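Long-range contacts in multisubunit Na+/H+ antiporter, D subunit (Anoxybacillus flavithermus, PDB 6Z16), which probably takes part in sodium/proton exchange as one membrane subunit of a multisubunit antiporter related to the proton-pumping subunits of complex I: residues Tyr293-Arg297 and Ser353-Phe359; Met339-Phe343 and Ala372-Ala376. All blocks are in the same frame, centred on the assembly; numbering follows the deposited sequence.

Interaction 1. Residues Tyr293-Arg297 and Ser353-Phe359; sequences YNDMR and SNDIRSF
I356 N donates to N294 O over 3.3 Å, a weak bond but nearly straight at 169°, where the turn between helices 268-292 and 296-315 meets the loop following helix 320-351. Next to it the backbones of D295 and D355 form a single bridge, CA to CA 5.3 Å. N354 carries much of the side-chain contact. Its amide, swung to the side opposite the main-chain nitrogen (chi1 -156°), comes in among D295, M296 and R297. M296 CE lies 3.3 Å from N354 OD1, the aliphatic R297 CD comes equally close to N354 ND2, and the D295 carboxylate stands steeply across the amide without a hydrogen bond. The R297 guanidinium itself is bonded to P236 O. Beyond the bridge, N294 OD1 approaches the edge of the R357 guanidinium, 2.8 Å from NH1, but amide and guanidinium planes are 81° apart and the angle is too poor for a bond. M296 CG meets I356 CD1 at 3.7 Å, while M296 CE nears F359 CZ obliquely. An alanine in place of N354 would probably open a gap beside the M296 methyl and the R297 aliphatic chain. One weak main-chain bond thus ties the turn and first residues of helix 296-315 to the loop, beside M296 packing and polar groups crossing at about a right angle without bonding; R357 also has a long charge pairing with D355, which may partly offset that carboxylate.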
ATOM      1  N   TYR D 293     -57.339 -48.217  33.807  1.00 46.63           N
ATOM      2  CA  TYR D 293     -57.446 -48.121  32.355  1.00 42.14           C
ATOM      3  C   TYR D 293     -57.601 -49.474  31.677  1.00 48.73           C
ATOM      4  O   TYR D 293     -57.007 -50.469  32.097  1.00 54.36           O
ATOM      5  CB  TYR D 293     -56.233 -47.399  31.771  1.00 42.61           C
ATOM      6  CG  TYR D 293     -56.290 -45.907  31.943  1.00 63.83           C
ATOM      7  CD1 TYR D 293     -57.042 -45.128  31.076  1.00 67.63           C
ATOM      8  CD2 TYR D 293     -55.609 -45.278  32.970  1.00 63.84           C
ATOM      9  CE1 TYR D 293     -57.110 -43.769  31.222  1.00 66.74           C
ATOM     10  CE2 TYR D 293     -55.673 -43.916  33.129  1.00 64.57           C
ATOM     11  CZ  TYR D 293     -56.422 -43.167  32.248  1.00 71.87           C
ATOM     12  OH  TYR D 293     -56.490 -41.805  32.392  1.00 84.79           O
ATOM     13  N   ASN D 294     -58.407 -49.491  30.617  1.00 49.43           N
ATOM     14  CA  ASN D 294     -58.500 -50.600  29.676  1.00 52.15           C
ATOM     15  C   ASN D 294     -57.799 -50.255  28.366  1.00 63.31           C
ATOM     16  O   ASN D 294     -58.285 -50.565  27.278  1.00 67.81           O
ATOM     17  CB  ASN D 294     -59.951 -50.980  29.412  1.00 55.12           C
ATOM     18  CG  ASN D 294     -60.654 -51.486  30.647  1.00 67.56           C
ATOM     19  OD1 ASN D 294     -61.604 -50.872  31.127  1.00 72.20           O
ATOM     20  ND2 ASN D 294     -60.190 -52.609  31.175  1.00 67.75           N
ATOM     21  N   ASP D 295     -56.658 -49.579  28.467  1.00 66.10           N
ATOM     22  CA  ASP D 295     -55.894 -49.109  27.320  1.00 53.33           C
ATOM     23  C   ASP D 295     -54.432 -49.442  27.577  1.00 55.75           C
ATOM     24  O   ASP D 295     -53.915 -49.122  28.650  1.00 63.08           O
ATOM     25  CB  ASP D 295     -56.092 -47.606  27.135  1.00 67.33           C
ATOM     26  CG  ASP D 295     -55.653 -47.124  25.787  1.00 88.23           C
ATOM     27  OD1 ASP D 295     -55.217 -47.959  24.984  1.00 97.36           O
ATOM     28  OD2 ASP D 295     -55.743 -45.910  25.528  1.00 88.52           O
ATOM     29  N   MET D 296     -53.770 -50.065  26.593  1.00 49.15           N
ATOM     30  CA  MET D 296     -52.469 -50.700  26.826  1.00 41.28           C
ATOM     31  C   MET D 296     -51.380 -49.684  27.144  1.00 42.07           C
ATOM     32  O   MET D 296     -50.587 -49.881  28.081  1.00 42.46           O
ATOM     33  CB  MET D 296     -52.059 -51.532  25.610  1.00 47.01           C
ATOM     34  CG  MET D 296     -52.888 -52.765  25.371  1.00 52.28           C
ATOM     35  SD  MET D 296     -52.253 -53.828  24.064  1.00 63.68           S
ATOM     36  CE  MET D 296     -52.763 -52.940  22.602  1.00 48.20           C
ATOM     37  N   ARG D 297     -51.330 -48.592  26.369  1.00 38.00           N
ATOM     38  CA  ARG D 297     -50.304 -47.571  26.553  1.00 38.85           C
ATOM     39  C   ARG D 297     -50.418 -46.914  27.922  1.00 39.67           C
ATOM     40  O   ARG D 297     -49.404 -46.719  28.598  1.00 34.89           O
ATOM     41  CB  ARG D 297     -50.395 -46.526  25.438  1.00 41.05           C
ATOM     42  CG  ARG D 297     -50.001 -47.036  24.059  1.00 38.95           C
ATOM     43  CD  ARG D 297     -50.366 -46.053  22.965  1.00 35.10           C
ATOM     44  NE  ARG D 297     -49.532 -44.867  22.863  1.00 50.73           N
ATOM     45  CZ  ARG D 297     -48.572 -44.709  21.962  1.00 48.45           C
ATOM     46  NH1 ARG D 297     -48.332 -45.656  21.070  1.00 46.63           N
ATOM     47  NH2 ARG D 297     -47.871 -43.588  21.935  1.00 47.27           N
ATOM     48  N   SER D 353     -56.142 -51.248  16.692  1.00 48.54           N
ATOM     49  CA  SER D 353     -56.922 -50.705  17.793  1.00 51.02           C
ATOM     50  C   SER D 353     -56.115 -50.877  19.062  1.00 37.18           C
ATOM     51  O   SER D 353     -55.266 -51.763  19.163  1.00 44.20           O
ATOM     52  CB  SER D 353     -58.280 -51.395  17.942  1.00 66.59           C
ATOM     53  OG  SER D 353     -58.982 -50.881  19.058  1.00 64.72           O
ATOM     54  N   ASN D 354     -56.404 -50.030  20.033  1.00 38.35           N
ATOM     55  CA  ASN D 354     -55.671 -50.014  21.281  1.00 40.16           C
ATOM     56  C   ASN D 354     -56.569 -50.357  22.458  1.00 45.27           C
ATOM     57  O   ASN D 354     -56.100 -50.394  23.601  1.00 40.49           O
ATOM     58  CB  ASN D 354     -55.036 -48.634  21.467  1.00 51.01           C
ATOM     59  CG  ASN D 354     -53.837 -48.658  22.362  1.00 69.92           C
ATOM     60  OD1 ASN D 354     -53.408 -49.705  22.826  1.00 78.77           O
ATOM     61  ND2 ASN D 354     -53.303 -47.492  22.638  1.00 69.79           N
ATOM     62  N   ASP D 355     -57.846 -50.632  22.204  1.00 50.47           N
ATOM     63  CA  ASP D 355     -58.823 -50.920  23.242  1.00 55.74           C
ATOM     64  C   ASP D 355     -58.806 -52.414  23.534  1.00 56.88           C
ATOM     65  O   ASP D 355     -59.023 -53.225  22.629  1.00 64.99           O
ATOM     66  CB  ASP D 355     -60.214 -50.479  22.793  1.00 73.58           C
ATOM     67  CG  ASP D 355     -61.219 -50.443  23.926  1.00 83.19           C
ATOM     68  OD1 ASP D 355     -60.835 -50.695  25.086  1.00 87.25           O
ATOM     69  OD2 ASP D 355     -62.408 -50.170  23.650  1.00 78.24           O
ATOM     70  N   ILE D 356     -58.569 -52.760  24.802  1.00 50.03           N
ATOM     71  CA  ILE D 356     -58.541 -54.148  25.265  1.00 43.34           C
ATOM     72  C   ILE D 356     -59.875 -54.846  25.014  1.00 43.01           C
ATOM     73  O   ILE D 356     -59.916 -56.020  24.624  1.00 42.53           O
ATOM     74  CB  ILE D 356     -58.141 -54.159  26.754  1.00 38.88           C
ATOM     75  CG1 ILE D 356     -56.666 -53.817  26.917  1.00 32.89           C
ATOM     76  CG2 ILE D 356     -58.438 -55.451  27.426  1.00 31.84           C
ATOM     77  CD1 ILE D 356     -55.761 -54.848  26.325  1.00 34.27           C
ATOM     78  N   ARG D 357     -60.981 -54.120  25.167  1.00 44.87           N
ATOM     79  CA  ARG D 357     -62.319 -54.675  24.995  1.00 39.19           C
ATOM     80  C   ARG D 357     -62.684 -54.963  23.547  1.00 42.74           C
ATOM     81  O   ARG D 357     -63.767 -55.508  23.313  1.00 46.68           O
ATOM     82  CB  ARG D 357     -63.362 -53.718  25.568  1.00 57.80           C
ATOM     83  CG  ARG D 357     -63.343 -53.565  27.073  1.00 84.89           C
ATOM     84  CD  ARG D 357     -64.518 -52.721  27.537  1.00 92.36           C
ATOM     85  NE  ARG D 357     -64.436 -51.356  27.028  1.00106.47           N
ATOM     86  CZ  ARG D 357     -63.827 -50.358  27.659  1.00110.14           C
ATOM     87  NH1 ARG D 357     -63.255 -50.570  28.834  1.00113.23           N
ATOM     88  NH2 ARG D 357     -63.793 -49.148  27.120  1.00105.61           N
ATOM     89  N   SER D 358     -61.845 -54.614  22.575  1.00 47.10           N
ATOM     90  CA  SER D 358     -62.228 -54.725  21.176  1.00 53.16           C
ATOM     91  C   SER D 358     -61.816 -56.035  20.530  1.00 47.97           C
ATOM     92  O   SER D 358     -62.426 -56.427  19.532  1.00 49.37           O
ATOM     93  CB  SER D 358     -61.626 -53.574  20.371  1.00 57.35           C
ATOM     94  OG  SER D 358     -62.147 -52.333  20.797  1.00 68.19           O
ATOM     95  N   PHE D 359     -60.810 -56.721  21.065  1.00 41.88           N
ATOM     96  CA  PHE D 359     -60.226 -57.869  20.393  1.00 36.45           C
ATOM     97  C   PHE D 359     -59.941 -58.972  21.395  1.00 49.34           C
ATOM     98  O   PHE D 359     -59.683 -58.711  22.572  1.00 50.48           O
ATOM     99  CB  PHE D 359     -58.938 -57.481  19.649  1.00 40.96           C
ATOM    100  CG  PHE D 359     -57.825 -56.990  20.542  1.00 39.17           C
ATOM    101  CD1 PHE D 359     -57.745 -55.661  20.901  1.00 43.80           C
ATOM    102  CD2 PHE D 359     -56.826 -57.846  20.966  1.00 38.76           C
ATOM    103  CE1 PHE D 359     -56.721 -55.209  21.701  1.00 43.28           C
ATOM    104  CE2 PHE D 359     -55.805 -57.396  21.769  1.00 41.09           C
ATOM    105  CZ  PHE D 359     -55.751 -56.075  22.131  1.00 51.09           C
TER

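Interaction 2. Residues Met339-Phe343 and Ala372-Ala376; sequences MLFLF and AFFIA. With PTY (phosphatidylethanolamine), chain S.
F343 is the main bump, its ring pushed from helix 320-351 against the surface that A372, F373 and A376 form on helix 367-381. The short segments run roughly antiparallel, 148° between their directions, with axes 11.0 Å apart, a spacing bridged by the large side chains of one helix and the low alanines of the other. The far end of the F343 ring settles into the dip left by the two small residues: F343 CZ touches A372 CB at 3.7 Å, and F343 CE2 touches A376 CB at the same distance. F373 bounds this dip. Its backbone lies over one face of the F343 ring, F373 CA standing 4.3 Å from the centroid in a CH-pi contact. Because CG of F373 is anti to the backbone N (chi1 -176°), its ring flanks the knob and offers only an edge, F373 CD1 coming 4.0 Å from F343 CG. The result is a T-shaped pair with centroids 5.7 Å apart and planes at 74°. The L340 CD2 methyl sits in the corner beside F373 CE1 and A376 CB, 4.0 Å from each. M339, its chain bent at the end, brings SD against the same A376 methyl from another direction. I375 points its tip away from this interface to the bound phosphatidylethanolamine, its CD1 3.7 Å from lipid C37. A buried interface of apolar side chains between neighbouring transmembrane helices, with lipid against another flank of helix 367-381, suits the helical-bundle fold that Mrp antiporter subunits share with the membrane arm of complex I.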
ATOM      1  N   MET D 339     -39.076 -53.015  26.594  1.00 45.65           N
ATOM      2  CA  MET D 339     -39.638 -54.252  26.049  1.00 42.25           C
ATOM      3  C   MET D 339     -41.158 -54.199  25.956  1.00 38.34           C
ATOM      4  O   MET D 339     -41.744 -54.602  24.942  1.00 37.32           O
ATOM      5  CB  MET D 339     -39.225 -55.410  26.947  1.00 49.12           C
ATOM      6  CG  MET D 339     -39.507 -56.795  26.446  1.00 60.80           C
ATOM      7  SD  MET D 339     -39.327 -57.912  27.839  1.00 93.56           S
ATOM      8  CE  MET D 339     -37.648 -57.545  28.311  1.00101.33           C
ATOM      9  N   LEU D 340     -41.809 -53.703  27.007  1.00 41.92           N
ATOM     10  CA  LEU D 340     -43.267 -53.694  27.032  1.00 48.65           C
ATOM     11  C   LEU D 340     -43.854 -52.694  26.057  1.00 43.63           C
ATOM     12  O   LEU D 340     -44.909 -52.966  25.470  1.00 36.58           O
ATOM     13  CB  LEU D 340     -43.771 -53.419  28.439  1.00 54.07           C
ATOM     14  CG  LEU D 340     -43.551 -54.609  29.360  1.00 58.14           C
ATOM     15  CD1 LEU D 340     -43.897 -54.239  30.766  1.00 61.18           C
ATOM     16  CD2 LEU D 340     -44.392 -55.778  28.891  1.00 42.63           C
ATOM     17  N   PHE D 341     -43.192 -51.548  25.848  1.00 42.77           N
ATOM     18  CA  PHE D 341     -43.689 -50.657  24.803  1.00 36.74           C
ATOM     19  C   PHE D 341     -43.532 -51.255  23.412  1.00 37.46           C
ATOM     20  O   PHE D 341     -44.405 -51.048  22.554  1.00 32.61           O
ATOM     21  CB  PHE D 341     -43.016 -49.294  24.858  1.00 28.04           C
ATOM     22  CG  PHE D 341     -43.525 -48.422  25.942  1.00 21.04           C
ATOM     23  CD1 PHE D 341     -44.831 -47.987  25.912  1.00 19.92           C
ATOM     24  CD2 PHE D 341     -42.689 -47.974  26.942  1.00 23.07           C
ATOM     25  CE1 PHE D 341     -45.316 -47.165  26.886  1.00 21.58           C
ATOM     26  CE2 PHE D 341     -43.164 -47.151  27.919  1.00 26.84           C
ATOM     27  CZ  PHE D 341     -44.483 -46.740  27.890  1.00 21.48           C
ATOM     28  N   LEU D 342     -42.461 -52.020  23.174  1.00 39.29           N
ATOM     29  CA  LEU D 342     -42.338 -52.666  21.866  1.00 38.54           C
ATOM     30  C   LEU D 342     -43.402 -53.752  21.667  1.00 42.70           C
ATOM     31  O   LEU D 342     -43.945 -53.898  20.557  1.00 39.11           O
ATOM     32  CB  LEU D 342     -40.930 -53.220  21.697  1.00 36.40           C
ATOM     33  CG  LEU D 342     -39.833 -52.154  21.694  1.00 32.49           C
ATOM     34  CD1 LEU D 342     -38.449 -52.759  21.585  1.00 26.55           C
ATOM     35  CD2 LEU D 342     -40.076 -51.138  20.608  1.00 27.12           C
ATOM     36  N   PHE D 343     -43.744 -54.488  22.737  1.00 42.95           N
ATOM     37  CA  PHE D 343     -44.870 -55.429  22.688  1.00 35.90           C
ATOM     38  C   PHE D 343     -46.184 -54.738  22.347  1.00 37.65           C
ATOM     39  O   PHE D 343     -46.959 -55.235  21.516  1.00 34.31           O
ATOM     40  CB  PHE D 343     -45.040 -56.168  24.015  1.00 37.60           C
ATOM     41  CG  PHE D 343     -44.186 -57.376  24.169  1.00 42.16           C
ATOM     42  CD1 PHE D 343     -44.444 -58.499  23.409  1.00 40.39           C
ATOM     43  CD2 PHE D 343     -43.199 -57.432  25.142  1.00 46.44           C
ATOM     44  CE1 PHE D 343     -43.687 -59.631  23.556  1.00 46.60           C
ATOM     45  CE2 PHE D 343     -42.446 -58.560  25.312  1.00 44.39           C
ATOM     46  CZ  PHE D 343     -42.687 -59.666  24.513  1.00 48.01           C
ATOM     47  N   ALA D 372     -44.372 -64.876  24.860  1.00 25.24           N
ATOM     48  CA  ALA D 372     -43.363 -63.873  25.174  1.00 21.44           C
ATOM     49  C   ALA D 372     -43.937 -62.757  26.036  1.00 22.39           C
ATOM     50  O   ALA D 372     -43.286 -62.307  26.986  1.00 21.84           O
ATOM     51  CB  ALA D 372     -42.782 -63.309  23.881  1.00 23.16           C
ATOM     52  N   PHE D 373     -45.166 -62.316  25.738  1.00 22.87           N
ATOM     53  CA  PHE D 373     -45.802 -61.296  26.566  1.00 30.17           C
ATOM     54  C   PHE D 373     -46.160 -61.836  27.941  1.00 33.56           C
ATOM     55  O   PHE D 373     -46.124 -61.090  28.923  1.00 24.30           O
ATOM     56  CB  PHE D 373     -47.053 -60.744  25.882  1.00 42.51           C
ATOM     57  CG  PHE D 373     -47.709 -59.624  26.642  1.00 65.17           C
ATOM     58  CD1 PHE D 373     -47.147 -58.358  26.652  1.00 66.02           C
ATOM     59  CD2 PHE D 373     -48.874 -59.838  27.360  1.00 64.73           C
ATOM     60  CE1 PHE D 373     -47.738 -57.329  27.353  1.00 62.10           C
ATOM     61  CE2 PHE D 373     -49.466 -58.811  28.063  1.00 65.75           C
ATOM     62  CZ  PHE D 373     -48.894 -57.556  28.059  1.00 63.71           C
ATOM     63  N   PHE D 374     -46.497 -63.126  28.023  1.00 34.31           N
ATOM     64  CA  PHE D 374     -46.762 -63.765  29.310  1.00 24.55           C
ATOM     65  C   PHE D 374     -45.516 -63.774  30.194  1.00 20.94           C
ATOM     66  O   PHE D 374     -45.576 -63.417  31.381  1.00 18.42           O
ATOM     67  CB  PHE D 374     -47.280 -65.181  29.059  1.00 43.98           C
ATOM     68  CG  PHE D 374     -47.661 -65.930  30.302  1.00 64.24           C
ATOM     69  CD1 PHE D 374     -48.828 -65.628  30.982  1.00 63.81           C
ATOM     70  CD2 PHE D 374     -46.866 -66.958  30.770  1.00 61.49           C
ATOM     71  CE1 PHE D 374     -49.179 -66.324  32.118  1.00 52.15           C
ATOM     72  CE2 PHE D 374     -47.218 -67.657  31.899  1.00 57.06           C
ATOM     73  CZ  PHE D 374     -48.371 -67.336  32.576  1.00 55.56           C
ATOM     74  N   ILE D 375     -44.370 -64.162  29.623  1.00 19.19           N
ATOM     75  CA  ILE D 375     -43.120 -64.139  30.381  1.00 24.94           C
ATOM     76  C   ILE D 375     -42.701 -62.708  30.718  1.00 35.89           C
ATOM     77  O   ILE D 375     -42.175 -62.451  31.810  1.00 33.54           O
ATOM     78  CB  ILE D 375     -42.031 -64.906  29.608  1.00 32.87           C
ATOM     79  CG1 ILE D 375     -42.458 -66.356  29.421  1.00 41.69           C
ATOM     80  CG2 ILE D 375     -40.697 -64.897  30.335  1.00 30.34           C
ATOM     81  CD1 ILE D 375     -42.669 -67.097  30.720  1.00 43.92           C
ATOM     82  N   ALA D 376     -42.988 -61.748  29.830  1.00 42.45           N
ATOM     83  CA  ALA D 376     -42.668 -60.349  30.105  1.00 43.38           C
ATOM     84  C   ALA D 376     -43.506 -59.788  31.248  1.00 41.71           C
ATOM     85  O   ALA D 376     -42.993 -59.053  32.099  1.00 36.09           O
ATOM     86  CB  ALA D 376     -42.869 -59.515  28.844  1.00 47.61           C
TER
HETATM   87  C1  PTY S 905     -46.614 -74.737  22.910  1.00104.06           C
HETATM   88  C2  PTY S 905     -48.738 -74.795  16.678  1.00136.19           C
HETATM   89  C3  PTY S 905     -49.525 -73.918  17.675  1.00137.73           C
HETATM   90  O4  PTY S 905     -45.725 -74.447  24.013  1.00 95.90           O
HETATM   91  C5  PTY S 905     -47.640 -73.701  20.879  1.00114.47           C
HETATM   92  C6  PTY S 905     -46.755 -73.492  22.077  1.00112.52           C
HETATM   93  O7  PTY S 905     -45.429 -73.108  21.592  1.00104.54           O
HETATM   94  C8  PTY S 905     -45.173 -71.797  21.464  1.00 99.17           C
HETATM   95  O10 PTY S 905     -45.975 -70.934  21.687  1.00111.04           O
HETATM   96  C11 PTY S 905     -43.763 -71.551  21.027  1.00 78.33           C
HETATM   97  C12 PTY S 905     -43.056 -70.549  21.925  1.00 68.30           C
HETATM   98  C13 PTY S 905     -43.000 -70.996  23.369  1.00 61.30           C
HETATM   99  C14 PTY S 905     -42.371 -69.983  24.308  1.00 68.48           C
HETATM  100  C15 PTY S 905     -42.322 -70.459  25.749  1.00 84.10           C
HETATM  101  C16 PTY S 905     -42.251 -69.335  26.768  1.00109.43           C
HETATM  102  C17 PTY S 905     -40.858 -69.019  27.282  1.00129.80           C
HETATM  103  C18 PTY S 905     -40.419 -69.865  28.470  1.00133.67           C
HETATM  104  C19 PTY S 905     -39.205 -69.300  29.194  1.00136.30           C
HETATM  105  C20 PTY S 905     -38.796 -70.063  30.443  1.00132.33           C
HETATM  106  C21 PTY S 905     -37.553 -69.501  31.116  1.00121.93           C
HETATM  107  C22 PTY S 905     -36.921 -70.441  32.131  1.00122.71           C
HETATM  108  C23 PTY S 905     -35.444 -70.169  32.371  1.00122.63           C
HETATM  109  C24 PTY S 905     -34.795 -71.068  33.414  1.00128.85           C
HETATM  110  C25 PTY S 905     -34.709 -72.539  33.034  1.00134.23           C
HETATM  111  C26 PTY S 905     -34.077 -73.395  34.123  1.00134.65           C
HETATM  112  C27 PTY S 905     -34.043 -74.888  33.827  1.00128.98           C
HETATM  113  C28 PTY S 905     -33.473 -75.707  34.975  1.00119.12           C
HETATM  114  C29 PTY S 905     -33.272 -77.163  34.635  1.00104.29           C
HETATM  115  C30 PTY S 905     -46.295 -74.150  25.179  1.00 89.56           C
HETATM  116  C31 PTY S 905     -45.268 -73.916  26.245  1.00 76.60           C
HETATM  117  O30 PTY S 905     -47.480 -74.088  25.343  1.00 89.52           O
HETATM  118  C32 PTY S 905     -45.255 -72.492  26.778  1.00 66.48           C
HETATM  119  C33 PTY S 905     -46.333 -72.235  27.806  1.00 56.94           C
HETATM  120  C34 PTY S 905     -45.889 -72.446  29.241  1.00 64.13           C
HETATM  121  C35 PTY S 905     -45.051 -71.320  29.822  1.00 60.87           C
HETATM  122  C36 PTY S 905     -44.766 -71.504  31.303  1.00 51.23           C
HETATM  123  C37 PTY S 905     -43.958 -70.390  31.948  1.00 56.00           C
HETATM  124  C38 PTY S 905     -43.765 -70.587  33.442  1.00 60.67           C
HETATM  125  C39 PTY S 905     -43.129 -69.408  34.159  1.00 84.77           C
HETATM  126  C40 PTY S 905     -41.665 -69.177  33.830  1.00120.13           C
HETATM  127  C41 PTY S 905     -40.744 -70.311  34.256  1.00136.15           C
HETATM  128  P1  PTY S 905     -50.210 -74.064  20.261  1.00136.02           P
HETATM  129  O11 PTY S 905     -49.507 -74.617  18.943  1.00139.51           O
HETATM  130  O12 PTY S 905     -50.756 -72.678  19.922  1.00124.22           O
HETATM  131  O13 PTY S 905     -51.211 -75.019  20.782  1.00133.03           O
HETATM  132  O14 PTY S 905     -49.010 -73.847  21.303  1.00121.66           O
HETATM  133  N1  PTY S 905     -47.466 -74.142  16.363  1.00135.39           N

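How the interactions relate
Followed from the N terminus, the chain leaves residues 293-297, continues through helix 296-315 and turns into helix 320-351, which supplies residues 339-343. Interaction 1 closes at 353-359, just after that helix, with 55 residues in between. Interaction 2 closes later, at 372-376 on helix 367-381, across 28 residues. Their segments alternate, so the two loops cross, sharing the path from 339-343 to 353-359. Their centres lie 15 Å apart and their nearest atoms about 4 Å, without touching. Interaction 1 joins a turn and the start of helix 296-315 to a loop, whereas interaction 2 joins helix bodies. Helix 405-429 meets both: I425 packs on I356 and on F373.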